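Local coordinates for protein putative cytosine/guanine deaminase (Unidentified, PDB 2PAJ) that catalyses the zinc-dependent hydrolytic deamination of 2-amino-4-hydroxypteridines such as isoxanthopterin to 2,4-dihydroxypteridines, with release of ammonium, at residues I226-M231 against V268-E273; M217-V222 against R232-V237; F164-G169 against E198-R203; T133-N138 against R396-D401; I152-A157 against R213-A218. All coordinates share one frame; numbering follows the deposited sequence.

Contact 1: residues I226-M231 against V268-E273; sequences ISPREM and VAFCGE
Phe270 carries the flat group of this contact, and Pro228 meets its ring at the edge. Pro228 CB lies near the ring plane, 3.7 Å from Phe270 CZ. Met231 approaches the same ring obliquely. Outside the two segments, the ring of His274 stacks with that of Phe270. The contact joins two outer helices of the amidohydrolase TIM barrel. Helix 228-240 follows barrel strand 213-217, and helix 267-273 follows strand 244-248. Met231 and Phe270 form a Met-aromatic contact, with Met231 SD 5.5 Å from the centre of the Phe270 ring. The methyl does the touching: Met231 CE is 3.9 Å from Phe270 CE2. Met231 CE also lies 4.1 Å from Cys271 CA, while the Cys271 side chain starts out away from Met231. Met231 CG sits between its backbone N and carbonyl carbon (chi1 38°), and a bend further out brings the methyl to the ring. No hydrogen bond crosses between the segments. The polar order lies at the start of helix 228-240, where Ser227 and Glu230 form a capping box. Ser227 OG accepts from Glu230 N at 3.1 Å. Glu230 OE2 is also bonded to Thr172 OG1. In the return bond of the box, Ser227 N gives to Glu230 OE2 at 3.1 Å, nearly straight at 165°, on the anti side of the carboxylate.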
# COMPACT_ATOMS: atom_id res chain seq x y z
N ILE A 226 13.38 11.65 -14.86
CA ILE A 226 12.89 12.29 -16.07
C ILE A 226 13.19 13.79 -16.23
O ILE A 226 13.38 14.51 -15.24
CB ILE A 226 11.37 12.00 -16.14
CG1 ILE A 226 11.15 10.82 -17.07
CG2 ILE A 226 10.57 13.25 -16.49
CD1 ILE A 226 9.71 10.39 -17.20
N SER A 227 13.23 14.26 -17.47
CA SER A 227 13.49 15.68 -17.73
C SER A 227 12.28 16.52 -17.32
O SER A 227 11.15 16.03 -17.35
CB SER A 227 13.78 15.89 -19.22
OG SER A 227 12.61 15.70 -19.99
N PRO A 228 12.49 17.79 -16.95
CA PRO A 228 11.32 18.59 -16.56
C PRO A 228 10.30 18.85 -17.66
O PRO A 228 9.11 19.05 -17.39
CB PRO A 228 11.94 19.87 -15.99
CG PRO A 228 13.29 19.93 -16.58
CD PRO A 228 13.75 18.51 -16.65
N ARG A 229 10.75 18.83 -18.91
CA ARG A 229 9.85 19.02 -20.05
C ARG A 229 9.02 17.75 -20.12
O ARG A 229 7.83 17.75 -20.45
CB ARG A 229 10.69 19.19 -21.33
CG ARG A 229 9.96 19.01 -22.66
CD ARG A 229 11.00 18.68 -23.73
NE ARG A 229 10.49 18.64 -25.10
CZ ARG A 229 11.27 18.48 -26.18
NH1 ARG A 229 12.59 18.33 -26.04
NH2 ARG A 229 10.74 18.48 -27.40
N GLU A 230 9.68 16.64 -19.79
CA GLU A 230 9.03 15.35 -19.79
C GLU A 230 8.03 15.19 -18.65
O GLU A 230 7.04 14.48 -18.80
CB GLU A 230 10.08 14.24 -19.75
CG GLU A 230 10.55 13.83 -21.12
CD GLU A 230 11.66 12.79 -21.06
OE1 GLU A 230 11.88 12.10 -22.08
OE2 GLU A 230 12.31 12.69 -20.00
N MET A 231 8.25 15.84 -17.51
CA MET A 231 7.27 15.65 -16.45
C MET A 231 5.96 16.37 -16.78
O MET A 231 4.89 15.95 -16.34
CB MET A 231 7.82 16.01 -15.04
CG MET A 231 8.76 17.19 -14.88
SD MET A 231 9.68 17.15 -13.26
CE MET A 231 8.70 18.23 -12.26
N VAL A 268 9.13 21.15 -4.21
CA VAL A 268 7.69 21.14 -4.32
C VAL A 268 7.23 22.24 -5.30
O VAL A 268 6.42 21.99 -6.18
CB VAL A 268 7.04 21.35 -2.92
CG1 VAL A 268 5.53 21.42 -3.03
CG2 VAL A 268 7.45 20.23 -2.01
N ALA A 269 7.78 23.44 -5.14
CA ALA A 269 7.45 24.57 -5.99
C ALA A 269 7.78 24.27 -7.47
O ALA A 269 7.09 24.72 -8.38
CB ALA A 269 8.21 25.81 -5.51
N PHE A 270 8.84 23.50 -7.69
CA PHE A 270 9.26 23.11 -9.03
C PHE A 270 8.22 22.14 -9.58
O PHE A 270 7.74 22.29 -10.71
CB PHE A 270 10.63 22.42 -8.96
CG PHE A 270 11.24 22.16 -10.29
CD1 PHE A 270 11.84 23.19 -11.00
CD2 PHE A 270 11.21 20.88 -10.85
CE1 PHE A 270 12.40 22.95 -12.25
CE2 PHE A 270 11.76 20.63 -12.10
CZ PHE A 270 12.36 21.67 -12.81
N CYS A 271 7.85 21.15 -8.77
CA CYS A 271 6.84 20.18 -9.18
C CYS A 271 5.56 20.89 -9.57
O CYS A 271 4.91 20.52 -10.54
CB CYS A 271 6.54 19.22 -8.03
SG CYS A 271 7.80 17.98 -7.81
N GLY A 272 5.19 21.91 -8.81
CA GLY A 272 3.99 22.66 -9.12
C GLY A 272 4.09 23.27 -10.50
O GLY A 272 3.19 23.12 -11.32
N GLU A 273 5.21 23.93 -10.77
CA GLU A 273 5.46 24.59 -12.05
C GLU A 273 5.54 23.67 -13.26
O GLU A 273 5.57 24.14 -14.40
CB GLU A 273 6.72 25.44 -11.93
CG GLU A 273 6.40 26.88 -11.55
CD GLU A 273 7.61 27.70 -11.19
OE1 GLU A 273 8.60 27.70 -11.96
OE2 GLU A 273 7.57 28.35 -10.13

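Contact 2: residues M217-V222 against R232-V237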
# COMPACT_ATOMS: atom_id res chain seq x y z
N MET A 217 0.65 6.66 -13.14
CA MET A 217 1.87 7.22 -13.74
C MET A 217 2.87 7.48 -12.61
O MET A 217 2.66 8.40 -11.82
CB MET A 217 1.50 8.54 -14.43
CG MET A 217 2.63 9.30 -15.12
SD MET A 217 3.20 8.54 -16.65
CE MET A 217 4.87 8.18 -16.25
N ALA A 218 3.96 6.72 -12.54
CA ALA A 218 4.91 6.87 -11.44
C ALA A 218 6.42 6.88 -11.69
O ALA A 218 7.14 6.01 -11.18
CB ALA A 218 4.59 5.83 -10.37
N PRO A 219 6.94 7.86 -12.44
CA PRO A 219 8.38 7.91 -12.68
C PRO A 219 9.12 7.88 -11.32
O PRO A 219 8.93 8.78 -10.50
CB PRO A 219 8.56 9.24 -13.40
CG PRO A 219 7.25 9.41 -14.13
CD PRO A 219 6.25 8.99 -13.09
N THR A 220 9.94 6.86 -11.10
CA THR A 220 10.66 6.70 -9.83
C THR A 220 10.93 7.96 -9.00
O THR A 220 10.23 8.22 -8.02
CB THR A 220 11.98 5.96 -10.05
OG1 THR A 220 11.77 4.95 -11.05
CG2 THR A 220 12.42 5.29 -8.75
N THR A 221 11.97 8.72 -9.35
CA THR A 221 12.29 9.97 -8.65
C THR A 221 12.12 11.06 -9.68
O THR A 221 13.07 11.49 -10.33
CB THR A 221 13.74 9.98 -8.12
OG1 THR A 221 13.97 8.78 -7.38
CG2 THR A 221 13.96 11.19 -7.20
N VAL A 222 10.88 11.49 -9.83
CA VAL A 222 10.50 12.50 -10.81
C VAL A 222 11.50 13.65 -11.08
O VAL A 222 11.59 14.13 -12.21
CB VAL A 222 9.10 13.06 -10.44
CG1 VAL A 222 9.23 14.30 -9.58
CG2 VAL A 222 8.31 13.32 -11.70
N ARG A 232 6.04 17.42 -17.59
CA ARG A 232 4.81 18.12 -17.98
C ARG A 232 4.01 17.20 -18.89
O ARG A 232 2.84 16.88 -18.61
CB ARG A 232 5.11 19.42 -18.71
CG ARG A 232 5.55 20.55 -17.80
CD ARG A 232 5.24 21.89 -18.44
NE ARG A 232 5.62 23.03 -17.60
CZ ARG A 232 6.87 23.40 -17.34
NH1 ARG A 232 7.88 22.72 -17.86
NH2 ARG A 232 7.12 24.46 -16.57
N GLU A 233 4.63 16.75 -19.99
CA GLU A 233 3.92 15.88 -20.92
C GLU A 233 3.53 14.58 -20.24
O GLU A 233 2.46 14.03 -20.49
CB GLU A 233 4.78 15.63 -22.17
CG GLU A 233 6.19 15.11 -21.92
CD GLU A 233 7.12 15.34 -23.12
OE1 GLU A 233 7.37 16.53 -23.46
OE2 GLU A 233 7.61 14.35 -23.72
N THR A 234 4.38 14.10 -19.35
CA THR A 234 4.09 12.86 -18.64
C THR A 234 2.83 13.02 -17.77
O THR A 234 2.06 12.08 -17.61
CB THR A 234 5.28 12.48 -17.76
OG1 THR A 234 5.45 11.07 -17.79
CG2 THR A 234 5.07 12.95 -16.35
N ALA A 235 2.64 14.22 -17.23
CA ALA A 235 1.48 14.53 -16.40
C ALA A 235 0.21 14.56 -17.27
O ALA A 235 -0.83 14.04 -16.88
CB ALA A 235 1.67 15.88 -15.72
N ALA A 236 0.34 15.16 -18.44
CA ALA A 236 -0.76 15.28 -19.39
C ALA A 236 -1.33 13.94 -19.84
O ALA A 236 -2.54 13.81 -20.03
CB ALA A 236 -0.30 16.07 -20.60
N VAL A 237 -0.46 12.96 -20.03
CA VAL A 237 -0.92 11.65 -20.47
C VAL A 237 -1.73 10.98 -19.38
O VAL A 237 -2.82 10.44 -19.63
CB VAL A 237 0.26 10.75 -20.83
CG1 VAL A 237 -0.23 9.41 -21.34
CG2 VAL A 237 1.12 11.43 -21.88
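The contact belongs to a beta-alpha unit of the amidohydrolase TIM barrel, in which Met217 and Pro219 meet Thr234. Met217 lies on barrel strand 213-217, and Pro219 lies in the loop that leads on to helix 228-240. Thr234 is on the second turn of that helix and faces back toward the strand. The contact is small and fully buried. It rests mainly on one threonine hydroxyl and the thioether end of one methionine. Met217 CE lies 3.3 Å from Thr234 OG1, and Met217 SD is 3.6 Å from the same oxygen. Nearer the strand, Met217 CG is 3.8 Å from Thr234 O. No hydrogen bond links the two segments, so the hydroxyl meets the methionine by van der Waals contact. Met217 leaves the strand with CG anti to the backbone N (chi1 180°). It then bends at chi2 (72°) and again at chi3, which brings the thioether in beside the threonine. Tyr193 and Ile197 of helix 190-203 and Met245 of the neighbouring strand also pack on Met217. Trp276 touches Thr234. The loop itself is held by Ser247 OG, which is hydrogen-bonded to Pro219 O, Thr220 O and Val222 N. The metal site lies further in: the Pro219 side chain is about 9 Å from that of His248, a zinc ligand, and about 13 Å from the zinc ion. Pro219 adds a looser touch on the hydroxyl, with Pro219 CG 4.4 Å from Thr234 OG1.

Contact 3: residues F164-G169 against E198-R203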
# COMPACT_ATOMS: atom_id res chain seq x y z
N PHE A 164 -4.99 -4.60 -6.23
CA PHE A 164 -3.64 -4.17 -6.54
C PHE A 164 -3.62 -2.84 -7.28
O PHE A 164 -4.45 -2.58 -8.13
CB PHE A 164 -2.92 -5.23 -7.37
CG PHE A 164 -1.46 -4.97 -7.53
CD1 PHE A 164 -0.60 -5.01 -6.44
CD2 PHE A 164 -0.94 -4.66 -8.79
CE1 PHE A 164 0.76 -4.76 -6.58
CE2 PHE A 164 0.42 -4.40 -8.95
CZ PHE A 164 1.28 -4.45 -7.85
N VAL A 165 -2.65 -2.00 -6.93
CA VAL A 165 -2.50 -0.70 -7.57
C VAL A 165 -1.10 -0.64 -8.15
O VAL A 165 -0.11 -0.58 -7.42
CB VAL A 165 -2.69 0.45 -6.56
CG1 VAL A 165 -2.46 1.79 -7.23
CG2 VAL A 165 -4.07 0.40 -5.96
N LEU A 166 -1.00 -0.65 -9.48
CA LEU A 166 0.30 -0.59 -10.13
C LEU A 166 0.82 0.83 -10.29
O LEU A 166 0.17 1.68 -10.90
CB LEU A 166 0.24 -1.26 -11.50
CG LEU A 166 1.53 -1.22 -12.32
CD1 LEU A 166 2.66 -1.87 -11.54
CD2 LEU A 166 1.31 -1.92 -13.65
N LEU A 167 2.00 1.09 -9.72
CA LEU A 167 2.63 2.40 -9.80
C LEU A 167 3.79 2.24 -10.79
O LEU A 167 4.95 2.10 -10.39
CB LEU A 167 3.14 2.82 -8.42
CG LEU A 167 2.22 2.67 -7.21
CD1 LEU A 167 2.92 3.20 -5.97
CD2 LEU A 167 0.93 3.42 -7.45
N ARG A 168 3.46 2.26 -12.07
CA ARG A 168 4.42 2.09 -13.16
C ARG A 168 5.55 3.11 -13.10
O ARG A 168 5.36 4.27 -13.46
CB ARG A 168 3.68 2.18 -14.50
CG ARG A 168 4.23 1.32 -15.63
CD ARG A 168 5.59 1.81 -16.13
NE ARG A 168 6.02 1.09 -17.33
CZ ARG A 168 7.18 1.30 -17.95
NH1 ARG A 168 8.02 2.21 -17.49
NH2 ARG A 168 7.49 0.59 -19.02
N GLY A 169 6.71 2.67 -12.64
CA GLY A 169 7.85 3.56 -12.52
C GLY A 169 8.85 3.44 -13.65
O GLY A 169 8.66 2.67 -14.58
N GLU A 198 -0.39 3.40 -21.79
CA GLU A 198 -1.65 3.41 -22.52
C GLU A 198 -2.13 1.95 -22.63
O GLU A 198 -3.30 1.63 -22.43
CB GLU A 198 -1.44 4.05 -23.89
CG GLU A 198 -0.84 5.45 -23.77
CD GLU A 198 -0.95 6.27 -25.04
OE1 GLU A 198 -0.29 5.91 -26.06
OE2 GLU A 198 -1.68 7.29 -25.03
N ARG A 199 -1.17 1.07 -22.91
CA ARG A 199 -1.45 -0.34 -23.01
C ARG A 199 -2.03 -0.81 -21.68
O ARG A 199 -3.12 -1.40 -21.63
CB ARG A 199 -0.17 -1.09 -23.35
CG ARG A 199 -0.28 -2.58 -23.27
CD ARG A 199 1.07 -3.19 -22.91
NE ARG A 199 0.93 -4.40 -22.09
CZ ARG A 199 1.59 -4.60 -20.96
NH1 ARG A 199 2.45 -3.69 -20.52
NH2 ARG A 199 1.39 -5.71 -20.25
N LEU A 200 -1.31 -0.54 -20.59
CA LEU A 200 -1.73 -0.91 -19.24
C LEU A 200 -3.04 -0.24 -18.79
O LEU A 200 -3.87 -0.86 -18.13
CB LEU A 200 -0.64 -0.56 -18.23
CG LEU A 200 0.68 -1.33 -18.40
CD1 LEU A 200 1.73 -0.74 -17.47
CD2 LEU A 200 0.43 -2.81 -18.11
N ALA A 201 -3.20 1.02 -19.16
CA ALA A 201 -4.39 1.75 -18.80
C ALA A 201 -5.62 1.11 -19.41
O ALA A 201 -6.67 1.03 -18.79
CB ALA A 201 -4.28 3.18 -19.28
N ALA A 202 -5.48 0.63 -20.64
CA ALA A 202 -6.60 0.02 -21.34
C ALA A 202 -6.82 -1.42 -20.92
O ALA A 202 -7.94 -1.91 -20.98
CB ALA A 202 -6.37 0.09 -22.83
N ARG A 203 -5.76 -2.09 -20.49
CA ARG A 203 -5.85 -3.48 -20.11
C ARG A 203 -6.33 -3.75 -18.69
O ARG A 203 -7.25 -4.55 -18.49
CB ARG A 203 -4.48 -4.13 -20.31
CG ARG A 203 -4.43 -5.65 -20.29
CD ARG A 203 -2.96 -6.04 -20.29
NE ARG A 203 -2.64 -7.43 -20.62
CZ ARG A 203 -3.18 -8.49 -20.05
NH1 ARG A 203 -4.10 -8.33 -19.10
NH2 ARG A 203 -2.79 -9.71 -20.40
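Leu200 carries the tight part of this contact, and it does so with one methyl group. Leu200 CD1 is 3.7 Å from Arg168 CG and 4.0 Å from Leu166 CD2. It therefore rests against two residues that start out from the same face of strand 163-168. The Leu200 side chain crosses each of them at about a right angle. Leu166 has CG anti to its backbone N (chi1 178°), and its CD2 branch makes the touch. Arg168 offers only the aliphatic start of its chain, and the turn about CB-CG (chi2 -69°) carries the rest of the chain away from the leucine. All three residues are buried, and no hydrogen bond crosses between the segments. The polar end of Arg168 is held by other residues. It makes salt bridges with Asp196 and Glu188, cation-pi contacts with Tyr141 and Tyr193, and a weak bond from Arg168 NH1 to Gly169 O. The other side of the helix is looser. Ala202 and Arg203 are exposed and make no contact with the strand. Arg199 makes no contact with the strand segment either, but it is tied by salt bridges to Asp196 and Asp148. Its guanidinium has Leu200 CD2 over one face, toward the rim. The Asp196 carboxylate thus bridges Arg168 and Arg199. Helix 190-203 lies between strands 163-168 and 213-217 in the chain and covers the first from outside, as the outer helices of a TIM barrel do, here in the amidohydrolase family.

Contact 4: residues T133-N138 against R396-D401; sequences TVADHN and RVMGLD
Ala135 and Met398 meet although more than 260 residues separate them in the chain. The methionine lays its thioether on the alanine methyl: Met398 SD is 3.5 Å from Ala135 CB, and Met398 CE is 3.7 Å from the same carbon. Bends at chi2 and chi3 (-74°) fold the Met398 chain so that both atoms reach it. Thr133 lies two residues back along the strand and starts out on the same face. It meets Leu400 tip to tip, with Thr133 CG2 3.9 Å from Leu400 CD1. The touches are apolar, and no hydrogen bond crosses. Strand 131-136 belongs to the TIM barrel of the amidohydrolase family. Val134 packs outward on helix 112-127, so Thr133 and Ala135 face the barrel interior. The end of helix 383-398 packs against that inner side, where Met398 also touches Val165 and Thr75. The Ala135 side chain is about 6 Å from that of His76, a zinc ligand. Beyond the helix, Gly399 takes a positive phi (84°). The backbone turns there, and Leu400 then stands at the centre of an inverse gamma turn with its side chain directed back at Thr133.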
# COMPACT_ATOMS: atom_id res chain seq x y z
N THR A 133 -5.35 -3.91 0.28
CA THR A 133 -5.06 -3.08 -0.88
C THR A 133 -3.58 -2.74 -0.85
O THR A 133 -3.10 -2.05 0.04
CB THR A 133 -5.85 -1.76 -0.87
OG1 THR A 133 -7.21 -2.01 -0.51
CG2 THR A 133 -5.82 -1.13 -2.25
N VAL A 134 -2.85 -3.23 -1.85
CA VAL A 134 -1.42 -2.98 -1.94
C VAL A 134 -1.10 -2.14 -3.16
O VAL A 134 -1.71 -2.29 -4.21
CB VAL A 134 -0.65 -4.31 -2.03
CG1 VAL A 134 0.84 -4.05 -1.91
CG2 VAL A 134 -1.14 -5.29 -0.97
N ALA A 135 -0.14 -1.24 -3.02
CA ALA A 135 0.29 -0.39 -4.11
C ALA A 135 1.79 -0.59 -4.23
O ALA A 135 2.53 -0.38 -3.26
CB ALA A 135 -0.03 1.07 -3.81
N ASP A 136 2.25 -1.05 -5.39
CA ASP A 136 3.67 -1.25 -5.59
C ASP A 136 4.25 -0.25 -6.58
O ASP A 136 3.69 -0.04 -7.66
CB ASP A 136 3.96 -2.67 -6.06
CG ASP A 136 5.44 -2.91 -6.31
OD1 ASP A 136 6.25 -2.73 -5.37
OD2 ASP A 136 5.81 -3.27 -7.45
N HIS A 137 5.36 0.38 -6.19
CA HIS A 137 6.06 1.34 -7.03
C HIS A 137 7.08 0.50 -7.77
O HIS A 137 8.26 0.45 -7.41
CB HIS A 137 6.75 2.41 -6.18
CG HIS A 137 7.27 3.57 -6.97
ND1 HIS A 137 7.98 4.60 -6.40
CD2 HIS A 137 7.15 3.88 -8.29
CE1 HIS A 137 8.29 5.49 -7.33
NE2 HIS A 137 7.80 5.07 -8.48
N ASN A 138 6.60 -0.20 -8.80
CA ASN A 138 7.44 -1.08 -9.60
C ASN A 138 8.26 -0.30 -10.61
O ASN A 138 7.74 0.56 -11.33
CB ASN A 138 6.56 -2.12 -10.31
CG ASN A 138 7.36 -3.09 -11.15
OD1 ASN A 138 8.54 -3.34 -10.87
ND2 ASN A 138 6.73 -3.67 -12.16
N ARG A 396 -8.39 7.36 -0.20
CA ARG A 396 -8.75 8.60 -0.88
C ARG A 396 -7.58 9.22 -1.63
O ARG A 396 -7.76 10.01 -2.56
CB ARG A 396 -9.39 9.60 0.10
CG ARG A 396 -10.89 9.31 0.36
CD ARG A 396 -11.66 10.51 0.96
NE ARG A 396 -11.27 10.83 2.34
CZ ARG A 396 -11.82 10.32 3.45
NH1 ARG A 396 -12.83 9.44 3.38
NH2 ARG A 396 -11.37 10.69 4.64
N VAL A 397 -6.36 8.85 -1.23
CA VAL A 397 -5.16 9.36 -1.89
C VAL A 397 -4.99 8.63 -3.23
O VAL A 397 -4.54 9.21 -4.22
CB VAL A 397 -3.92 9.15 -0.99
CG1 VAL A 397 -2.65 9.25 -1.80
CG2 VAL A 397 -3.92 10.20 0.13
N MET A 398 -5.37 7.36 -3.25
CA MET A 398 -5.26 6.58 -4.47
C MET A 398 -6.56 6.62 -5.29
O MET A 398 -6.66 6.02 -6.36
CB MET A 398 -4.84 5.14 -4.14
CG MET A 398 -3.52 5.05 -3.38
SD MET A 398 -2.48 3.62 -3.74
CE MET A 398 -3.35 2.35 -2.92
N GLY A 399 -7.56 7.33 -4.79
CA GLY A 399 -8.80 7.44 -5.53
C GLY A 399 -9.82 6.33 -5.36
O GLY A 399 -10.85 6.32 -6.04
N LEU A 400 -9.53 5.38 -4.48
CA LEU A 400 -10.45 4.29 -4.20
C LEU A 400 -11.37 4.71 -3.05
O LEU A 400 -11.27 4.19 -1.94
CB LEU A 400 -9.66 3.04 -3.83
CG LEU A 400 -8.88 2.39 -4.97
CD1 LEU A 400 -8.10 1.21 -4.42
CD2 LEU A 400 -9.83 1.94 -6.07
N ASP A 401 -12.28 5.63 -3.36
CA ASP A 401 -13.21 6.20 -2.40
C ASP A 401 -14.30 5.35 -1.76
O ASP A 401 -14.94 5.78 -0.80
CB ASP A 401 -13.83 7.46 -3.01
CG ASP A 401 -12.78 8.43 -3.50
OD1 ASP A 401 -11.72 8.50 -2.85
OD2 ASP A 401 -13.00 9.12 -4.52

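Contact 5: residues I152-A157 against R213-A218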
# COMPACT_ATOMS: atom_id res chain seq x y z
N ILE A 152 2.85 -10.14 -14.19
CA ILE A 152 3.14 -10.94 -13.02
C ILE A 152 2.57 -10.36 -11.72
O ILE A 152 1.96 -11.08 -10.92
CB ILE A 152 4.67 -11.13 -12.88
CG1 ILE A 152 5.21 -11.87 -14.11
CG2 ILE A 152 4.99 -11.85 -11.60
CD1 ILE A 152 6.71 -11.81 -14.26
N LEU A 153 2.76 -9.06 -11.52
CA LEU A 153 2.27 -8.41 -10.32
C LEU A 153 0.75 -8.53 -10.16
O LEU A 153 0.27 -8.85 -9.07
CB LEU A 153 2.69 -6.94 -10.30
CG LEU A 153 4.16 -6.63 -9.96
CD1 LEU A 153 4.40 -5.13 -9.90
CD2 LEU A 153 4.51 -7.26 -8.64
N PHE A 154 -0.00 -8.28 -11.23
CA PHE A 154 -1.46 -8.39 -11.17
C PHE A 154 -1.89 -9.85 -10.98
O PHE A 154 -2.88 -10.15 -10.32
CB PHE A 154 -2.10 -7.83 -12.46
CG PHE A 154 -2.26 -6.34 -12.46
CD1 PHE A 154 -3.16 -5.71 -11.61
CD2 PHE A 154 -1.50 -5.56 -13.33
CE1 PHE A 154 -3.31 -4.31 -11.62
CE2 PHE A 154 -1.63 -4.17 -13.36
CZ PHE A 154 -2.54 -3.54 -12.51
N GLU A 155 -1.13 -10.76 -11.56
CA GLU A 155 -1.44 -12.17 -11.45
C GLU A 155 -1.34 -12.61 -10.00
O GLU A 155 -2.27 -13.20 -9.45
CB GLU A 155 -0.49 -13.01 -12.31
CG GLU A 155 -0.71 -12.79 -13.81
CD GLU A 155 0.31 -13.53 -14.66
OE1 GLU A 155 0.29 -14.78 -14.67
OE2 GLU A 155 1.13 -12.85 -15.33
N GLU A 156 -0.20 -12.30 -9.39
CA GLU A 156 0.04 -12.67 -8.01
C GLU A 156 -0.97 -12.05 -7.05
O GLU A 156 -1.52 -12.73 -6.18
CB GLU A 156 1.47 -12.28 -7.62
CG GLU A 156 2.52 -13.10 -8.34
CD GLU A 156 2.27 -14.60 -8.20
OE1 GLU A 156 2.25 -15.09 -7.05
OE2 GLU A 156 2.09 -15.28 -9.23
N ALA A 157 -1.22 -10.75 -7.21
CA ALA A 157 -2.15 -10.06 -6.34
C ALA A 157 -3.50 -10.75 -6.34
O ALA A 157 -4.10 -10.99 -5.29
CB ALA A 157 -2.30 -8.61 -6.79
N ARG A 213 -8.35 -3.46 -9.61
CA ARG A 213 -7.14 -3.18 -10.38
C ARG A 213 -7.03 -1.71 -10.74
O ARG A 213 -8.00 -1.08 -11.12
CB ARG A 213 -7.10 -4.03 -11.64
CG ARG A 213 -6.61 -5.40 -11.36
CD ARG A 213 -6.84 -6.34 -12.50
NE ARG A 213 -6.18 -7.61 -12.23
CZ ARG A 213 -6.12 -8.62 -13.08
NH1 ARG A 213 -6.70 -8.52 -14.28
NH2 ARG A 213 -5.45 -9.72 -12.75
N ARG A 214 -5.82 -1.18 -10.61
CA ARG A 214 -5.55 0.21 -10.90
C ARG A 214 -4.16 0.40 -11.47
O ARG A 214 -3.26 -0.41 -11.25
CB ARG A 214 -5.68 1.04 -9.64
CG ARG A 214 -7.09 1.29 -9.25
CD ARG A 214 -7.31 2.77 -9.10
NE ARG A 214 -8.67 3.12 -9.47
CZ ARG A 214 -9.19 4.32 -9.29
NH1 ARG A 214 -8.45 5.28 -8.74
NH2 ARG A 214 -10.44 4.56 -9.65
N VAL A 215 -3.99 1.51 -12.18
CA VAL A 215 -2.72 1.86 -12.80
C VAL A 215 -2.46 3.34 -12.59
O VAL A 215 -3.36 4.15 -12.68
CB VAL A 215 -2.77 1.59 -14.34
CG1 VAL A 215 -1.46 2.01 -14.99
CG2 VAL A 215 -3.06 0.12 -14.60
N VAL A 216 -1.22 3.69 -12.27
CA VAL A 216 -0.87 5.09 -12.08
C VAL A 216 0.52 5.42 -12.66
O VAL A 216 1.41 4.57 -12.71
CB VAL A 216 -0.98 5.52 -10.54
CG1 VAL A 216 -1.35 4.35 -9.67
CG2 VAL A 216 0.31 6.14 -10.04
N MET A 217 0.65 6.66 -13.14
CA MET A 217 1.87 7.22 -13.74
C MET A 217 2.87 7.48 -12.61
O MET A 217 2.66 8.40 -11.82
CB MET A 217 1.50 8.54 -14.43
CG MET A 217 2.63 9.30 -15.12
SD MET A 217 3.20 8.54 -16.65
CE MET A 217 4.87 8.18 -16.25
N ALA A 218 3.96 6.72 -12.54
CA ALA A 218 4.91 6.87 -11.44
C ALA A 218 6.42 6.88 -11.69
O ALA A 218 7.14 6.01 -11.18
CB ALA A 218 4.59 5.83 -10.37
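This is a buried helix-on-strand contact on the outside of the barrel, in which Phe154 of helix 149-159 covers the start of strand 213-217. The two short axes come within 10.7 Å and run nearly antiparallel, at 150°. The Phe154 ring meets three consecutive residues. Arg213 runs past it with its chain extended from CG to NE, and Arg213 CG is 3.5 Å from Phe154 CD1. The ring and guanidinium planes are 69° apart, so the two do not lie flat on each other. At the ring edge and in its plane, Phe154 CZ points at the backbone oxygen of Arg214, 3.5 Å from Arg214 O. Val215 CG2 comes obliquely to within 4.2 Å of Phe154 CZ. In this TIM barrel, helix 149-159 connects strands 131-136 and 163-168, so Phe154 reaches past strand 163-168 to the next one. On the way it meets Phe164 edge to face, and its ring also stacks with Tyr204. The far end of Arg213 reaches the helix. Its NH2 makes a long, weak ion pair with Glu158, and Phe154 O lies at the guanidinium edge, 3.6 Å from Arg213 NH2.

How the contacts relate
All five contacts lie in the TIM barrel. Contacts 4, 3 and 5 use strands 131-136, 163-168 and 213-217, neighbours in that order. The centres of contacts 3 and 5 are about 6 Å apart, and those of contacts 3 and 4 about 12 Å. Contact 4 packs the inner side of the barrel, while 3 and 5 pack its outside. Contacts 1 and 2 share helix 228-240, with centres about 9 Å apart. The centre of contact 1 is about 22 Å or more from those of contacts 3, 4 and 5. Along the chain, contact 4 encloses all the others and contact 3 is nested in contact 5. The hydrogen bond between His137 NE2 and Ala218 O ties contact 4 to contacts 2 and 5 beside the zinc-binding histidines.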